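Local coordinates for nitrate regulatory protein (PDB 4AKK) that senses nitrate and nitrite and, in response, binds the nasF operon leader RNA at its terminator site to bring about transcription antitermination, at residues A[372-377]-A[386-391]; A[216-221]-A[365-370]; A[70-75]-A[99-104]. All blocks are in the same frame, centred on the assembly; numbering follows the deposited sequence.

Contact 1 (A[372-377]-A[386-391])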
loop_
_atom_site.group_PDB
_atom_site.type_symbol
_atom_site.label_atom_id
_atom_site.label_comp_id
_atom_site.label_asym_id
_atom_site.label_seq_id
_atom_site.Cartn_x
_atom_site.Cartn_y
_atom_site.Cartn_z
ATOM N N LYS A 372 -11.020 -13.866 -18.667
ATOM C CA LYS A 372 -12.234 -13.049 -18.788
ATOM C C LYS A 372 -12.082 -11.841 -19.730
ATOM O O LYS A 372 -12.921 -11.610 -20.605
ATOM C CB LYS A 372 -12.679 -12.564 -17.416
ATOM C CG LYS A 372 -13.324 -13.613 -16.526
ATOM C CD LYS A 372 -13.509 -13.040 -15.118
ATOM C CE LYS A 372 -14.380 -13.917 -14.234
ATOM N NZ LYS A 372 -15.826 -13.603 -14.397
ATOM N N ALA A 373 -11.029 -11.051 -19.551
ATOM C CA ALA A 373 -10.796 -9.932 -20.467
ATOM C C ALA A 373 -10.647 -10.403 -21.917
ATOM O O ALA A 373 -11.139 -9.752 -22.843
ATOM C CB ALA A 373 -9.594 -9.115 -20.041
ATOM N N LYS A 374 -9.967 -11.530 -22.115
ATOM C CA LYS A 374 -9.836 -12.099 -23.453
ATOM C C LYS A 374 -11.207 -12.414 -24.053
ATOM O O LYS A 374 -11.490 -12.061 -25.199
ATOM C CB LYS A 374 -8.966 -13.353 -23.436
ATOM C CG LYS A 374 -7.472 -13.071 -23.495
ATOM C CD LYS A 374 -6.656 -14.301 -23.086
ATOM C CE LYS A 374 -7.129 -15.560 -23.807
ATOM N NZ LYS A 374 -6.396 -16.784 -23.349
ATOM N N SER A 375 -12.055 -13.074 -23.272
ATOM C CA SER A 375 -13.411 -13.387 -23.716
ATOM C C SER A 375 -14.176 -12.133 -24.121
ATOM O O SER A 375 -14.909 -12.143 -25.106
ATOM C CB SER A 375 -14.176 -14.135 -22.629
ATOM O OG SER A 375 -13.403 -15.227 -22.162
ATOM N N VAL A 376 -14.001 -11.053 -23.364
ATOM C CA VAL A 376 -14.672 -9.800 -23.686
ATOM C C VAL A 376 -14.283 -9.322 -25.077
ATOM O O VAL A 376 -15.137 -8.908 -25.859
ATOM C CB VAL A 376 -14.372 -8.690 -22.655
ATOM C CG1 VAL A 376 -14.769 -7.321 -23.214
ATOM C CG2 VAL A 376 -15.098 -8.976 -21.338
ATOM N N LEU A 377 -12.989 -9.375 -25.378
ATOM C CA LEU A 377 -12.496 -8.995 -26.696
ATOM C C LEU A 377 -12.957 -9.981 -27.771
ATOM O O LEU A 377 -13.241 -9.595 -28.902
ATOM C CB LEU A 377 -10.968 -8.891 -26.688
ATOM C CG LEU A 377 -10.374 -7.843 -25.738
ATOM C CD1 LEU A 377 -8.865 -7.919 -25.688
ATOM C CD2 LEU A 377 -10.827 -6.453 -26.139
ATOM N N GLU A 386 -5.747 -15.817 -29.513
ATOM C CA GLU A 386 -4.363 -15.356 -29.481
ATOM C C GLU A 386 -4.316 -13.854 -29.742
ATOM O O GLU A 386 -3.608 -13.118 -29.058
ATOM C CB GLU A 386 -3.502 -16.122 -30.496
ATOM C CG GLU A 386 -2.083 -15.559 -30.665
ATOM C CD GLU A 386 -1.196 -15.829 -29.456
ATOM O OE1 GLU A 386 -1.683 -16.448 -28.485
ATOM O OE2 GLU A 386 -0.011 -15.429 -29.479
ATOM N N GLN A 387 -5.095 -13.401 -30.719
ATOM C CA GLN A 387 -5.196 -11.982 -31.033
ATOM C C GLN A 387 -5.616 -11.182 -29.799
ATOM O O GLN A 387 -5.085 -10.105 -29.523
ATOM C CB GLN A 387 -6.211 -11.774 -32.159
ATOM C CG GLN A 387 -6.415 -10.321 -32.585
ATOM C CD GLN A 387 -7.476 -10.182 -33.672
ATOM O OE1 GLN A 387 -8.199 -11.136 -33.977
ATOM N NE2 GLN A 387 -7.574 -8.991 -34.259
ATOM N N ALA A 388 -6.590 -11.721 -29.075
ATOM C CA ALA A 388 -7.081 -11.131 -27.836
ATOM C C ALA A 388 -5.954 -10.953 -26.820
ATOM O O ALA A 388 -5.796 -9.884 -26.223
ATOM C CB ALA A 388 -8.188 -12.007 -27.252
ATOM N N TRP A 389 -5.173 -12.010 -26.630
ATOM C CA TRP A 389 -4.067 -11.980 -25.687
ATOM C C TRP A 389 -3.036 -10.944 -26.122
ATOM O O TRP A 389 -2.551 -10.156 -25.308
ATOM C CB TRP A 389 -3.429 -13.366 -25.550
ATOM C CG TRP A 389 -2.382 -13.429 -24.476
ATOM C CD1 TRP A 389 -2.578 -13.715 -23.150
ATOM C CD2 TRP A 389 -0.978 -13.194 -24.633
ATOM N NE1 TRP A 389 -1.380 -13.665 -22.470
ATOM C CE2 TRP A 389 -0.381 -13.351 -23.359
ATOM C CE3 TRP A 389 -0.164 -12.861 -25.728
ATOM C CZ2 TRP A 389 0.996 -13.191 -23.150
ATOM C CZ3 TRP A 389 1.205 -12.708 -25.523
ATOM C CH2 TRP A 389 1.771 -12.872 -24.243
ATOM N N GLN A 390 -2.717 -10.927 -27.410
ATOM C CA GLN A 390 -1.739 -9.975 -27.920
ATOM C C GLN A 390 -2.206 -8.545 -27.691
ATOM O O GLN A 390 -1.412 -7.684 -27.321
ATOM C CB GLN A 390 -1.454 -10.223 -29.403
ATOM C CG GLN A 390 -0.727 -11.534 -29.684
ATOM C CD GLN A 390 0.747 -11.521 -29.266
ATOM O OE1 GLN A 390 1.308 -10.330 -29.074
ATOM N NE2 GLN A 390 1.370 -12.578 -29.120
ATOM N N ALA A 391 -3.500 -8.295 -27.893
ATOM C CA ALA A 391 -4.061 -6.956 -27.678
ATOM C C ALA A 391 -3.846 -6.478 -26.240
ATOM O O ALA A 391 -3.443 -5.342 -26.006
ATOM C CB ALA A 391 -5.534 -6.937 -28.026
#
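The indole of Trp389 meets Lys374 at its edge: CD of the lysine lies near the ring plane, 4.1 Å from Trp389 CD1, and the aliphatic chain runs past that edge at a slant without stacking. Arg220, on helix 217-240, makes a cation-pi contact with the same indole, while NE1 at its edge is hydrogen-bonded to Gln221. Lys374 comes to this edge with CG anti to its own carbonyl carbon (chi1 -84°); CG passes over the start of the next helix, 4.0 Å from Ala388 CB, and the bend at chi3 then carries NZ away to Glu371 and Glu385. One turn on, Leu377 continues the seam. Its CB sits 4.2 Å from Ala388 CB, and its CD1 reaches the Ala388 carbonyl oxygen at 3.7 Å and Ala391 CB at 4.2 Å. The small Ala388 faces the other helix and lets the backbones come close, with CA of Lys374 and CA of Ala388 5.3 Å apart. These are consecutive helices of the ANTAR RNA-binding domain, 360-380 and 385-399, whose short segments run at 114° to each other with axes 8.8 Å apart. Leu377 also packs on Leu416 of the second subunit. The join rests on van der Waals contacts, with no polar side-chain pair between the two segments: lysine methylenes serve as hydrophobic surface, and the ammonium finds its carboxylate partners outside them.

Contact 2 (A[216-221]-A[365-370]). With EDO (1,2-ethanediol), chain D.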
loop_
_atom_site.group_PDB
_atom_site.type_symbol
_atom_site.label_atom_id
_atom_site.label_comp_id
_atom_site.label_asym_id
_atom_site.label_seq_id
_atom_site.Cartn_x
_atom_site.Cartn_y
_atom_site.Cartn_z
ATOM N N SER A 216 5.950 -22.307 -24.056
ATOM C CA SER A 216 4.561 -22.669 -23.784
ATOM C C SER A 216 3.791 -21.401 -23.449
ATOM O O SER A 216 4.398 -20.367 -23.167
ATOM C CB SER A 216 4.465 -23.666 -22.632
ATOM O OG SER A 216 5.098 -23.165 -21.473
ATOM N N ASP A 217 2.463 -21.470 -23.510
ATOM C CA ASP A 217 1.623 -20.347 -23.100
ATOM C C ASP A 217 1.940 -19.970 -21.656
ATOM O O ASP A 217 1.909 -18.802 -21.283
ATOM C CB ASP A 217 0.139 -20.688 -23.261
ATOM C CG ASP A 217 -0.301 -20.724 -24.723
ATOM O OD1 ASP A 217 0.559 -20.550 -25.614
ATOM O OD2 ASP A 217 -1.506 -20.923 -24.985
ATOM N N GLU A 218 2.280 -20.979 -20.870
ATOM C CA GLU A 218 2.650 -20.818 -19.469
ATOM C C GLU A 218 3.962 -20.039 -19.284
ATOM O O GLU A 218 4.002 -19.025 -18.591
ATOM C CB GLU A 218 2.782 -22.211 -18.840
ATOM C CG GLU A 218 3.322 -22.218 -17.428
ATOM C CD GLU A 218 2.366 -21.582 -16.455
ATOM O OE1 GLU A 218 1.152 -21.841 -16.584
ATOM O OE2 GLU A 218 2.819 -20.829 -15.565
ATOM N N LEU A 219 5.032 -20.536 -19.899
ATOM C CA LEU A 219 6.346 -19.898 -19.821
ATOM C C LEU A 219 6.279 -18.475 -20.358
ATOM O O LEU A 219 6.826 -17.544 -19.764
ATOM C CB LEU A 219 7.393 -20.723 -20.585
ATOM C CG LEU A 219 8.846 -20.249 -20.500
ATOM C CD1 LEU A 219 9.310 -20.210 -19.053
ATOM C CD2 LEU A 219 9.775 -21.141 -21.345
ATOM N N ARG A 220 5.584 -18.305 -21.473
ATOM C CA ARG A 220 5.383 -16.984 -22.028
ATOM C C ARG A 220 4.682 -16.006 -21.059
ATOM O O ARG A 220 5.037 -14.822 -20.991
ATOM C CB ARG A 220 4.629 -17.072 -23.363
ATOM C CG ARG A 220 4.265 -15.693 -23.920
ATOM C CD ARG A 220 3.608 -15.777 -25.289
ATOM N NE ARG A 220 2.227 -16.226 -25.211
ATOM C CZ ARG A 220 1.399 -16.276 -26.251
ATOM N NH1 ARG A 220 1.823 -15.916 -27.456
ATOM N NH2 ARG A 220 0.149 -16.695 -26.090
ATOM N N GLN A 221 3.677 -16.478 -20.322
ATOM C CA GLN A 221 2.990 -15.580 -19.386
ATOM C C GLN A 221 3.946 -15.199 -18.246
ATOM O O GLN A 221 4.044 -14.032 -17.874
ATOM C CB GLN A 221 1.681 -16.195 -18.853
ATOM C CG GLN A 221 0.794 -15.208 -18.078
ATOM C CD GLN A 221 0.259 -14.058 -18.931
ATOM O OE1 GLN A 221 -0.418 -14.270 -19.940
ATOM N NE2 GLN A 221 0.557 -12.830 -18.517
ATOM N N GLU A 365 -5.271 -16.703 -9.914
ATOM C CA GLU A 365 -6.261 -15.642 -9.726
ATOM C C GLU A 365 -6.173 -14.593 -10.838
ATOM O O GLU A 365 -7.188 -14.163 -11.392
ATOM C CB GLU A 365 -6.074 -14.975 -8.369
ATOM C CG GLU A 365 -6.870 -15.611 -7.250
ATOM C CD GLU A 365 -8.362 -15.332 -7.371
ATOM O OE1 GLU A 365 -8.756 -14.521 -8.248
ATOM O OE2 GLU A 365 -9.136 -15.919 -6.583
ATOM N N GLU A 366 -4.952 -14.192 -11.178
ATOM C CA GLU A 366 -4.755 -13.130 -12.164
ATOM C C GLU A 366 -5.016 -13.633 -13.569
ATOM O O GLU A 366 -5.514 -12.891 -14.424
ATOM C CB GLU A 366 -3.342 -12.556 -12.060
ATOM C CG GLU A 366 -3.063 -11.951 -10.695
ATOM C CD GLU A 366 -1.693 -11.305 -10.618
ATOM O OE1 GLU A 366 -0.898 -11.507 -11.558
ATOM O OE2 GLU A 366 -1.415 -10.598 -9.624
ATOM N N ARG A 367 -4.679 -14.896 -13.812
ATOM C CA ARG A 367 -4.945 -15.474 -15.117
ATOM C C ARG A 367 -6.442 -15.566 -15.389
ATOM O O ARG A 367 -6.881 -15.380 -16.523
ATOM C CB ARG A 367 -4.254 -16.824 -15.266
ATOM C CG ARG A 367 -2.784 -16.647 -15.557
ATOM C CD ARG A 367 -1.990 -17.889 -15.306
ATOM N NE ARG A 367 -0.567 -17.583 -15.211
ATOM C CZ ARG A 367 0.390 -18.496 -15.318
ATOM N NH1 ARG A 367 0.060 -19.764 -15.529
ATOM N NH2 ARG A 367 1.669 -18.147 -15.219
ATOM N N LYS A 368 -7.222 -15.816 -14.342
ATOM C CA LYS A 368 -8.680 -15.865 -14.464
ATOM C C LYS A 368 -9.207 -14.522 -14.973
ATOM O O LYS A 368 -10.083 -14.455 -15.842
ATOM C CB LYS A 368 -9.335 -16.188 -13.113
ATOM C CG LYS A 368 -10.866 -16.183 -13.176
ATOM C CD LYS A 368 -11.480 -15.460 -11.988
ATOM C CE LYS A 368 -11.114 -16.132 -10.680
ATOM N NZ LYS A 368 -12.075 -15.795 -9.598
ATOM N N LEU A 369 -8.670 -13.449 -14.417
ATOM C CA LEU A 369 -9.022 -12.112 -14.871
ATOM C C LEU A 369 -8.631 -11.877 -16.320
ATOM O O LEU A 369 -9.403 -11.305 -17.092
ATOM C CB LEU A 369 -8.370 -11.074 -13.974
ATOM C CG LEU A 369 -8.895 -11.165 -12.549
ATOM C CD1 LEU A 369 -8.054 -10.331 -11.590
ATOM C CD2 LEU A 369 -10.357 -10.741 -12.519
ATOM N N ILE A 370 -7.434 -12.330 -16.692
ATOM C CA ILE A 370 -6.956 -12.177 -18.054
ATOM C C ILE A 370 -7.785 -12.997 -19.045
ATOM O O ILE A 370 -8.044 -12.553 -20.165
ATOM C CB ILE A 370 -5.462 -12.554 -18.181
ATOM C CG1 ILE A 370 -4.589 -11.513 -17.466
ATOM C CG2 ILE A 370 -5.070 -12.620 -19.629
ATOM C CD1 ILE A 370 -3.197 -12.009 -17.087
HETATM C C1 EDO D . 2.997 -19.107 -28.586
HETATM O O1 EDO D . 4.252 -18.435 -28.769
HETATM C C2 EDO D . 2.561 -18.997 -27.129
HETATM O O2 EDO D . 3.332 -19.872 -26.299
#
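Glu218 leaves its helix with CG anti to the backbone N (chi1 173°) and turns at chi2, which swings its carboxylate toward Arg367; the arginine, its chain extended from CG to NE, reaches across to meet it between two helices whose local axes lie 13.3 Å apart. The two side chains cross at about a right angle, and the arginine takes the carboxylate end-on. Arg367 NH1 donates to Glu218 OE1 at 2.6 Å, on the syn side and somewhat out of the carboxylate plane, while Arg367 NH2 donates to Glu218 OE2 at 2.9 Å. That second oxygen lies in the guanidinium plane, but the donor stands well above the carboxylate plane, so the salt bridge is twisted, with the two planes 44° apart. Both bonds are bent. Glu218 OE2 also accepts from Gln222, further along its own helix, which should help fix the rotation of the carboxylate.

Gln221 slides past the arginine in the opposite direction. Its CB lies over one guanidinium face and its CG is 4.0 Å from Arg367 NE, so aliphatic carbons flank the charged group. At its end, Gln221 NE2 touches Ile370 CD1 at 4.1 Å, while the amide has its polar partners in Trp389 and Asp225. Ser216 caps the start of the glutamate's helix, its OG accepting from Leu219 N. A 1,2-ethanediol, probably from the crystallisation liquor, lies with C2 over the Arg220 guanidinium.

The contact joins helix 217-240 of the nitrate-sensing NIT region to helix 360-380 of the ANTAR region; helix 180-212 packs behind Leu219, and helix 403-412 meets Gln221 and Leu369.

Contact 3 (A[70-75]-A[99-104]). With EDO (1,2-ethanediol), chain E.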
loop_
_atom_site.group_PDB
_atom_site.type_symbol
_atom_site.label_atom_id
_atom_site.label_comp_id
_atom_site.label_asym_id
_atom_site.label_seq_id
_atom_site.Cartn_x
_atom_site.Cartn_y
_atom_site.Cartn_z
ATOM N N VAL A 70 22.989 -11.102 -3.013
ATOM C CA VAL A 70 21.937 -11.324 -3.993
ATOM C C VAL A 70 22.549 -11.321 -5.383
ATOM O O VAL A 70 22.192 -12.132 -6.228
ATOM C CB VAL A 70 20.809 -10.262 -3.872
ATOM C CG1 VAL A 70 19.976 -10.184 -5.159
ATOM C CG2 VAL A 70 19.927 -10.566 -2.662
ATOM N N HIS A 71 23.495 -10.418 -5.613
ATOM C CA HIS A 71 24.118 -10.327 -6.924
ATOM C C HIS A 71 24.898 -11.603 -7.278
ATOM O O HIS A 71 24.761 -12.146 -8.384
ATOM C CB HIS A 71 25.016 -9.084 -7.042
ATOM C CG HIS A 71 25.676 -8.963 -8.380
ATOM N ND1 HIS A 71 25.008 -8.523 -9.503
ATOM C CD2 HIS A 71 26.936 -9.263 -8.784
ATOM C CE1 HIS A 71 25.829 -8.544 -10.539
ATOM N NE2 HIS A 71 27.005 -8.990 -10.129
ATOM N N MET A 72 25.707 -12.082 -6.340
ATOM C CA MET A 72 26.444 -13.322 -6.551
ATOM C C MET A 72 25.492 -14.507 -6.765
ATOM O O MET A 72 25.744 -15.368 -7.607
ATOM C CB MET A 72 27.396 -13.608 -5.382
ATOM C CG MET A 72 28.546 -12.590 -5.186
ATOM S SD MET A 72 29.340 -11.787 -6.625
ATOM C CE MET A 72 29.314 -13.003 -7.928
ATOM N N LEU A 73 24.407 -14.550 -5.991
ATOM C CA LEU A 73 23.403 -15.612 -6.144
ATOM C C LEU A 73 22.756 -15.550 -7.528
ATOM O O LEU A 73 22.456 -16.579 -8.122
ATOM C CB LEU A 73 22.336 -15.516 -5.053
ATOM C CG LEU A 73 22.797 -16.002 -3.678
ATOM C CD1 LEU A 73 21.845 -15.517 -2.600
ATOM C CD2 LEU A 73 22.928 -17.525 -3.647
ATOM N N GLN A 74 22.550 -14.338 -8.035
ATOM C CA GLN A 74 22.052 -14.146 -9.400
ATOM C C GLN A 74 23.053 -14.667 -10.442
ATOM O O GLN A 74 22.663 -15.240 -11.466
ATOM C CB GLN A 74 21.751 -12.658 -9.648
ATOM C CG GLN A 74 20.484 -12.140 -8.954
ATOM C CD GLN A 74 20.469 -10.623 -8.762
ATOM O OE1 GLN A 74 21.513 -9.963 -8.825
ATOM N NE2 GLN A 74 19.279 -10.067 -8.501
ATOM N N CYS A 75 24.342 -14.462 -10.191
ATOM C CA CYS A 75 25.376 -15.008 -11.076
ATOM C C CYS A 75 25.352 -16.532 -11.027
ATOM O O CYS A 75 25.378 -17.204 -12.059
ATOM C CB CYS A 75 26.772 -14.481 -10.701
ATOM S SG CYS A 75 26.983 -12.669 -10.872
ATOM N N ALA A 99 29.835 -20.037 -7.143
ATOM C CA ALA A 99 29.592 -20.610 -5.829
ATOM C C ALA A 99 30.620 -20.136 -4.804
ATOM O O ALA A 99 30.295 -19.934 -3.635
ATOM C CB ALA A 99 29.569 -22.146 -5.912
ATOM N N ALA A 100 31.863 -19.959 -5.247
ATOM C CA ALA A 100 32.928 -19.476 -4.373
ATOM C C ALA A 100 32.676 -18.038 -3.940
ATOM O O ALA A 100 32.875 -17.675 -2.776
ATOM C CB ALA A 100 34.289 -19.587 -5.081
ATOM N N LEU A 101 32.242 -17.217 -4.891
ATOM C CA LEU A 101 31.911 -15.821 -4.620
ATOM C C LEU A 101 30.737 -15.677 -3.658
ATOM O O LEU A 101 30.738 -14.808 -2.782
ATOM C CB LEU A 101 31.602 -15.094 -5.923
ATOM C CG LEU A 101 32.804 -14.970 -6.854
ATOM C CD1 LEU A 101 32.434 -14.140 -8.065
ATOM C CD2 LEU A 101 33.980 -14.352 -6.108
ATOM N N VAL A 102 29.730 -16.526 -3.837
ATOM C CA VAL A 102 28.582 -16.542 -2.946
ATOM C C VAL A 102 29.028 -16.868 -1.519
ATOM O O VAL A 102 28.629 -16.213 -0.555
ATOM C CB VAL A 102 27.551 -17.603 -3.397
ATOM C CG1 VAL A 102 26.611 -17.932 -2.262
ATOM C CG2 VAL A 102 26.790 -17.147 -4.654
ATOM N N ASP A 103 29.850 -17.901 -1.388
ATOM C CA ASP A 103 30.315 -18.333 -0.073
ATOM C C ASP A 103 31.098 -17.214 0.615
ATOM O O ASP A 103 30.985 -17.007 1.823
ATOM C CB ASP A 103 31.185 -19.582 -0.213
ATOM C CG ASP A 103 30.384 -20.802 -0.611
ATOM O OD1 ASP A 103 29.135 -20.743 -0.534
ATOM O OD2 ASP A 103 30.999 -21.821 -0.991
ATOM N N GLU A 104 31.891 -16.503 -0.175
ATOM C CA GLU A 104 32.622 -15.333 0.293
ATOM C C GLU A 104 31.680 -14.233 0.785
ATOM O O GLU A 104 31.919 -13.626 1.834
ATOM C CB GLU A 104 33.522 -14.809 -0.825
ATOM C CG GLU A 104 33.978 -13.365 -0.680
ATOM C CD GLU A 104 34.900 -12.947 -1.813
ATOM O OE1 GLU A 104 35.618 -13.826 -2.335
ATOM O OE2 GLU A 104 34.902 -11.753 -2.186
HETATM C C1 EDO E . 27.030 -22.889 1.294
HETATM O O1 EDO E . 27.821 -21.743 1.640
HETATM C C2 EDO E . 26.050 -23.225 2.415
HETATM O O2 EDO E . 25.589 -24.579 2.257
#
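Met72 and Leu101 cross obliquely on one flank of an antiparallel helix pair in the all-helical NIT nitrate-sensing domain, where helices 56-85 and 92-117 run side by side. Their short segments are 162° apart in direction, with axes 8.6 Å from each other. CB of each of the two residues is turned to the other helix. In the methionine, CG is anti to the carbonyl carbon (chi1 -65°), and bends at chi2 and chi3 fold the thioether back over Leu101, so that SD lies 4.1 Å from Leu101 CB. Both residues lie toward the outer, more solvent-accessible margin of the interface.

Val102 fills the inner part. Its CG2 rests against the start of the methionine side chain, 3.7 Å from Met72 CB, and over that residue's carbonyl group, 3.6 Å from Met72 O. The side chain of Leu73 crosses the valine at about a right angle, and Leu73 CD2 reaches both Val102 CG1 and Val102 CG2 at 4.0 Å; CG1 is the methyl anti to the valine's backbone N (chi1 162°). This compact valine allows close approach of the backbones: the CA atoms of Met72 and Val102 are 5.3 Å apart. Leu138 of helix 138-147 touches both Leu73 and Val102, and Ile163 of helix 152-167 adds to the cover on Leu73, so this side of the pair faces the bundle interior. At the outer margin Met72 CE is modelled 3.3 Å from Leu101 CD1, too short for two methyls, so the exact position of CE is doubtful.

How the contacts relate
Contacts 1 and 2 share helix 360-380 and touch directly, most clearly through a salt bridge between Arg220 NH1 and Glu386 OE2. Contact 1 is buried inside the ANTAR region and joins its helices by van der Waals packing, whereas contact 2, partly buried, spans the NIT and ANTAR regions largely by charge. Together they place one ANTAR helix against its neighbour and against the sensor. Contact 3 shares no helix with them; it is a partly buried pairing of apolar side chains within the NIT region, its centre about 41 Å from that of contact 1 and on the opposite side of the chain's centre.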